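Local structure of DNA damage response protein Rtt109, putative (Neosartorya fumigata, 5ZB9) at residues S293-S296 and L297-W301; L120-L123 and V124-Q128. The protein probably transfers acetyl groups from acetyl-CoA to lysines of histone H3, in pathways of DNA replication and the response to DNA damage. All blocks are in the same frame, centred on the assembly; numbering follows the deposited sequence.

Contact 1 (S293-S296 and L297-W301)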
loop_
_atom_site.group_PDB
_atom_site.type_symbol
_atom_site.label_atom_id
_atom_site.label_comp_id
_atom_site.label_asym_id
_atom_site.label_seq_id
_atom_site.Cartn_x
_atom_site.Cartn_y
_atom_site.Cartn_z
ATOM N N SER A 293 3.322 -24.184 -16.744
ATOM C CA SER A 293 4.687 -23.708 -16.934
ATOM C C SER A 293 5.413 -23.330 -15.642
ATOM O O SER A 293 6.633 -23.215 -15.644
ATOM C CB SER A 293 4.688 -22.515 -17.884
ATOM O OG SER A 293 3.934 -21.445 -17.353
ATOM N N VAL A 294 4.682 -23.134 -14.548
ATOM C CA VAL A 294 5.306 -22.783 -13.267
ATOM C C VAL A 294 4.864 -23.741 -12.162
ATOM O O VAL A 294 3.662 -23.898 -11.915
ATOM C CB VAL A 294 4.976 -21.329 -12.845
ATOM C CG1 VAL A 294 5.384 -21.083 -11.397
ATOM C CG2 VAL A 294 5.656 -20.332 -13.768
ATOM N N LYS A 295 5.833 -24.357 -11.484
ATOM C CA LYS A 295 5.550 -25.471 -10.574
ATOM C C LYS A 295 5.742 -25.164 -9.092
ATOM O O LYS A 295 5.282 -25.918 -8.237
ATOM C CB LYS A 295 6.420 -26.675 -10.948
ATOM C CG LYS A 295 6.141 -27.230 -12.340
ATOM C CD LYS A 295 4.687 -27.663 -12.461
ATOM C CE LYS A 295 4.371 -28.251 -13.830
ATOM N NZ LYS A 295 3.003 -28.857 -13.827
ATOM N N SER A 296 6.418 -24.067 -8.781
ATOM C CA SER A 296 6.639 -23.690 -7.393
ATOM C C SER A 296 6.640 -22.180 -7.208
ATOM O O SER A 296 6.718 -21.417 -8.183
ATOM C CB SER A 296 7.960 -24.250 -6.898
ATOM O OG SER A 296 9.033 -23.532 -7.480
ATOM N N LEU A 297 6.576 -21.753 -5.950
ATOM C CA LEU A 297 6.636 -20.337 -5.619
ATOM C C LEU A 297 7.986 -19.746 -6.025
ATOM O O LEU A 297 8.053 -18.652 -6.586
ATOM C CB LEU A 297 6.383 -20.134 -4.128
ATOM C CG LEU A 297 6.228 -18.693 -3.656
ATOM C CD1 LEU A 297 5.287 -17.921 -4.579
ATOM C CD2 LEU A 297 5.727 -18.677 -2.225
ATOM N N ALA A 298 9.059 -20.482 -5.754
ATOM C CA ALA A 298 10.402 -20.073 -6.163
ATOM C C ALA A 298 10.473 -19.827 -7.665
ATOM O O ALA A 298 11.114 -18.883 -8.128
ATOM C CB ALA A 298 11.421 -21.132 -5.755
ATOM N N GLN A 299 9.802 -20.683 -8.425
ATOM C CA GLN A 299 9.843 -20.606 -9.876
ATOM C C GLN A 299 8.962 -19.461 -10.388
ATOM O O GLN A 299 9.222 -18.887 -11.448
ATOM C CB GLN A 299 9.412 -21.942 -10.477
ATOM C CG GLN A 299 9.900 -22.178 -11.888
ATOM C CD GLN A 299 9.369 -23.478 -12.491
ATOM O OE1 GLN A 299 8.796 -24.327 -11.791
ATOM N NE2 GLN A 299 9.554 -23.633 -13.803
ATOM N N PHE A 300 7.924 -19.129 -9.626
ATOM C CA PHE A 300 7.090 -17.967 -9.927
ATOM C C PHE A 300 7.911 -16.671 -9.891
ATOM O O PHE A 300 7.833 -15.865 -10.818
ATOM C CB PHE A 300 5.903 -17.891 -8.948
ATOM C CG PHE A 300 5.066 -16.640 -9.086
ATOM C CD1 PHE A 300 4.057 -16.564 -10.033
ATOM C CD2 PHE A 300 5.285 -15.545 -8.260
ATOM C CE1 PHE A 300 3.291 -15.416 -10.165
ATOM C CE2 PHE A 300 4.520 -14.395 -8.386
ATOM C CZ PHE A 300 3.521 -14.332 -9.337
ATOM N N TRP A 301 8.705 -16.470 -8.840
ATOM C CA TRP A 301 9.509 -15.249 -8.745
ATOM C C TRP A 301 10.587 -15.207 -9.830
ATOM O O TRP A 301 10.916 -14.134 -10.351
ATOM C CB TRP A 301 10.153 -15.098 -7.358
ATOM C CG TRP A 301 9.165 -14.888 -6.244
ATOM C CD1 TRP A 301 8.996 -15.678 -5.147
ATOM C CD2 TRP A 301 8.200 -13.829 -6.127
ATOM N NE1 TRP A 301 7.988 -15.180 -4.353
ATOM C CE2 TRP A 301 7.481 -14.050 -4.933
ATOM C CE3 TRP A 301 7.875 -12.720 -6.915
ATOM C CZ2 TRP A 301 6.457 -13.203 -4.507
ATOM C CZ3 TRP A 301 6.855 -11.879 -6.492
ATOM C CH2 TRP A 301 6.161 -12.126 -5.298
#
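Ser296 OG accepts the backbone N-H of Gln299 at 3.1 Å between OG and N, making Ser296 the N-cap of helix 297-304. Its chi1 of 73° swings OG over the start of the helix, toward the Gln299 amide; serine suits the place because its oxygen sits one carbon from the backbone. Ser296 O meanwhile begins the regular helical bonding by accepting from Phe300 N at 3.0 Å.

Gln299 reaches back the other way. Its extended chain carries OE1 to Lys295 N, 3.0 Å away, the N-H coming in above the amide's carbonyl plane. Because this bond ends one residue before the N-cap, it is not a strict capping box. Lys295 runs beside Gln299, its CB 3.4 Å from OE1, while NZ turns to Trp291 O. On the apolar side, Val294 CG1 lies 4.1 Å from Phe300 CB; Leu271 of helix 266-272 touches both residues, and the ring of Phe267 meets that of Phe300.

Two side-chain-to-backbone bonds, one in each direction, thus span the helix start: the serine supplies an acceptor to a first-turn amide, and the glutamine amide oxygen holds the N-H of Lys295 just ahead of the cap.

Contact 2 (L120-L123 and V124-Q128); sequences LSFL and VQTHQ
Leu120 O and Ser121 O accept Val124 N and Gln125 N at 2.9 and 3.0 Å, the i to i+4 bonding of an alpha-helix, here close to its C-terminal end. At the next residue, Phe122 O takes two donors from the same partner: Thr126 N at 3.2 Å and Thr126 OG1 at 3.1 Å, which arrive from opposite faces of the carbonyl plane. With chi1 at 62°, OG1 folds back onto the preceding turn, so a threonine can be buried here with its hydroxyl provided for.

The same torsion sends the methyl CG2 over one face of the Phe122 ring, a CH-pi contact 4.3 Å from CG2 to the ring centroid and displaced toward the rim. The aromatic ring gives that methyl a broad, apolar surface. Leu123 O lies in the plane of the His127 imidazole, at its edge, 2.9 Å from CD2; the C-H next to NE2 is probably slightly positive, which would suit a carbonyl neighbour. Elsewhere the helix presents aliphatic side chains to the fold: Leu123 and Val124 pack on Ile89 of strand 86-96, Val124 also on Leu134 and Val136 of strand 133-140, and Leu120 on Val172, Ile173 and Ile176 of helix 162-177. Branched, flexible-free chains such as valine fit closely against a sheet. Gln125, on the exposed side, lays its CG 3.2 Å from Ser121 O.

Helix 111-127 is the crossover of a beta-alpha-beta unit, joining the parallel, paired strands 86-96 and 133-140. The Leu120 side chain is about 8 Å from that of Trp168, a CoA-binding residue, which puts this turn near the cofactor site of the acetyltransferase fold, although no CoA is bound here.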
loop_
_atom_site.group_PDB
_atom_site.type_symbol
_atom_site.label_atom_id
_atom_site.label_comp_id
_atom_site.label_asym_id
_atom_site.label_seq_id
_atom_site.Cartn_x
_atom_site.Cartn_y
_atom_site.Cartn_z
ATOM N N LEU A 120 0.015 6.469 5.750
ATOM C CA LEU A 120 0.137 5.039 6.042
ATOM C C LEU A 120 0.201 4.774 7.549
ATOM O O LEU A 120 -0.501 3.901 8.056
ATOM C CB LEU A 120 1.369 4.457 5.352
ATOM C CG LEU A 120 1.293 4.372 3.822
ATOM C CD1 LEU A 120 2.585 3.853 3.223
ATOM C CD2 LEU A 120 0.132 3.479 3.407
ATOM N N SER A 121 1.037 5.533 8.254
ATOM C CA SER A 121 1.110 5.462 9.713
ATOM C C SER A 121 -0.270 5.597 10.339
ATOM O O SER A 121 -0.658 4.816 11.208
ATOM C CB SER A 121 2.019 6.561 10.268
ATOM O OG SER A 121 3.186 6.010 10.841
ATOM N N PHE A 122 -1.004 6.601 9.876
ATOM C CA PHE A 122 -2.354 6.863 10.348
ATOM C C PHE A 122 -3.265 5.660 10.154
ATOM O O PHE A 122 -3.972 5.263 11.076
ATOM C CB PHE A 122 -2.923 8.083 9.626
ATOM C CG PHE A 122 -4.371 8.330 9.907
ATOM C CD1 PHE A 122 -4.773 8.876 11.115
ATOM C CD2 PHE A 122 -5.331 8.036 8.960
ATOM C CE1 PHE A 122 -6.105 9.110 11.376
ATOM C CE2 PHE A 122 -6.665 8.271 9.220
ATOM C CZ PHE A 122 -7.048 8.810 10.430
ATOM N N LEU A 123 -3.240 5.070 8.959
ATOM C CA LEU A 123 -4.130 3.954 8.657
ATOM C C LEU A 123 -3.739 2.706 9.450
ATOM O O LEU A 123 -4.597 1.899 9.803
ATOM C CB LEU A 123 -4.135 3.659 7.153
ATOM C CG LEU A 123 -4.635 4.804 6.259
ATOM C CD1 LEU A 123 -4.404 4.507 4.780
ATOM C CD2 LEU A 123 -6.110 5.125 6.525
ATOM N N VAL A 124 -2.447 2.549 9.737
ATOM C CA VAL A 124 -1.995 1.422 10.544
ATOM C C VAL A 124 -2.484 1.544 11.988
ATOM O O VAL A 124 -3.005 0.581 12.551
ATOM C CB VAL A 124 -0.462 1.299 10.544
ATOM C CG1 VAL A 124 -0.012 0.323 11.619
ATOM C CG2 VAL A 124 0.036 0.862 9.172
ATOM N N GLN A 125 -2.326 2.730 12.577
ATOM C CA GLN A 125 -2.780 2.978 13.947
ATOM C C GLN A 125 -4.267 2.702 14.114
ATOM O O GLN A 125 -4.689 2.166 15.133
ATOM C CB GLN A 125 -2.485 4.421 14.373
ATOM C CG GLN A 125 -1.001 4.786 14.362
ATOM C CD GLN A 125 -0.760 6.278 14.567
ATOM O OE1 GLN A 125 -1.580 6.975 15.170
ATOM N NE2 GLN A 125 0.365 6.773 14.058
ATOM N N THR A 126 -5.058 3.053 13.107
ATOM C CA THR A 126 -6.509 3.000 13.237
ATOM C C THR A 126 -7.139 1.709 12.729
ATOM O O THR A 126 -8.343 1.530 12.858
ATOM C CB THR A 126 -7.181 4.174 12.489
ATOM O OG1 THR A 126 -6.888 4.082 11.094
ATOM C CG2 THR A 126 -6.682 5.509 13.007
ATOM N N HIS A 127 -6.353 0.813 12.145
ATOM C CA HIS A 127 -6.921 -0.424 11.612
ATOM C C HIS A 127 -6.274 -1.641 12.233
ATOM O O HIS A 127 -6.689 -2.775 11.993
ATOM C CB HIS A 127 -6.799 -0.459 10.088
ATOM C CG HIS A 127 -7.656 0.560 9.416
ATOM N ND1 HIS A 127 -8.907 0.268 8.918
ATOM C CD2 HIS A 127 -7.475 1.886 9.222
ATOM C CE1 HIS A 127 -9.445 1.365 8.416
ATOM N NE2 HIS A 127 -8.596 2.361 8.588
ATOM N N GLN A 128 -5.259 -1.384 13.042
ATOM C CA GLN A 128 -4.637 -2.408 13.863
ATOM C C GLN A 128 -5.660 -3.053 14.800
ATOM O O GLN A 128 -6.301 -2.371 15.583
ATOM C CB GLN A 128 -3.488 -1.798 14.666
ATOM C CG GLN A 128 -2.739 -2.787 15.524
ATOM C CD GLN A 128 -2.039 -3.834 14.698
ATOM O OE1 GLN A 128 -2.581 -4.918 14.458
ATOM N NE2 GLN A 128 -0.825 -3.520 14.251
#

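Contact 2 comes first along the chain, in helix 111-127, and contact 1 follows much later, at the start of helix 297-304. Their centres are 33 Å apart and their nearest atoms about 18 Å, on opposite sides of the chain's centre, so they do not touch. Both lie in the histone acetyltransferase region of the chain. Contact 2 lies on a helix packed against the mixed sheet, over strands 86-96 and 133-140 and near the CoA-binding residues. Contact 1 sits toward the periphery, beside helix 266-272 and far from those residues. Helix 297-304 precedes strand 317-324, which pairs with strand 133-140, so the same sheet links the two regions indirectly.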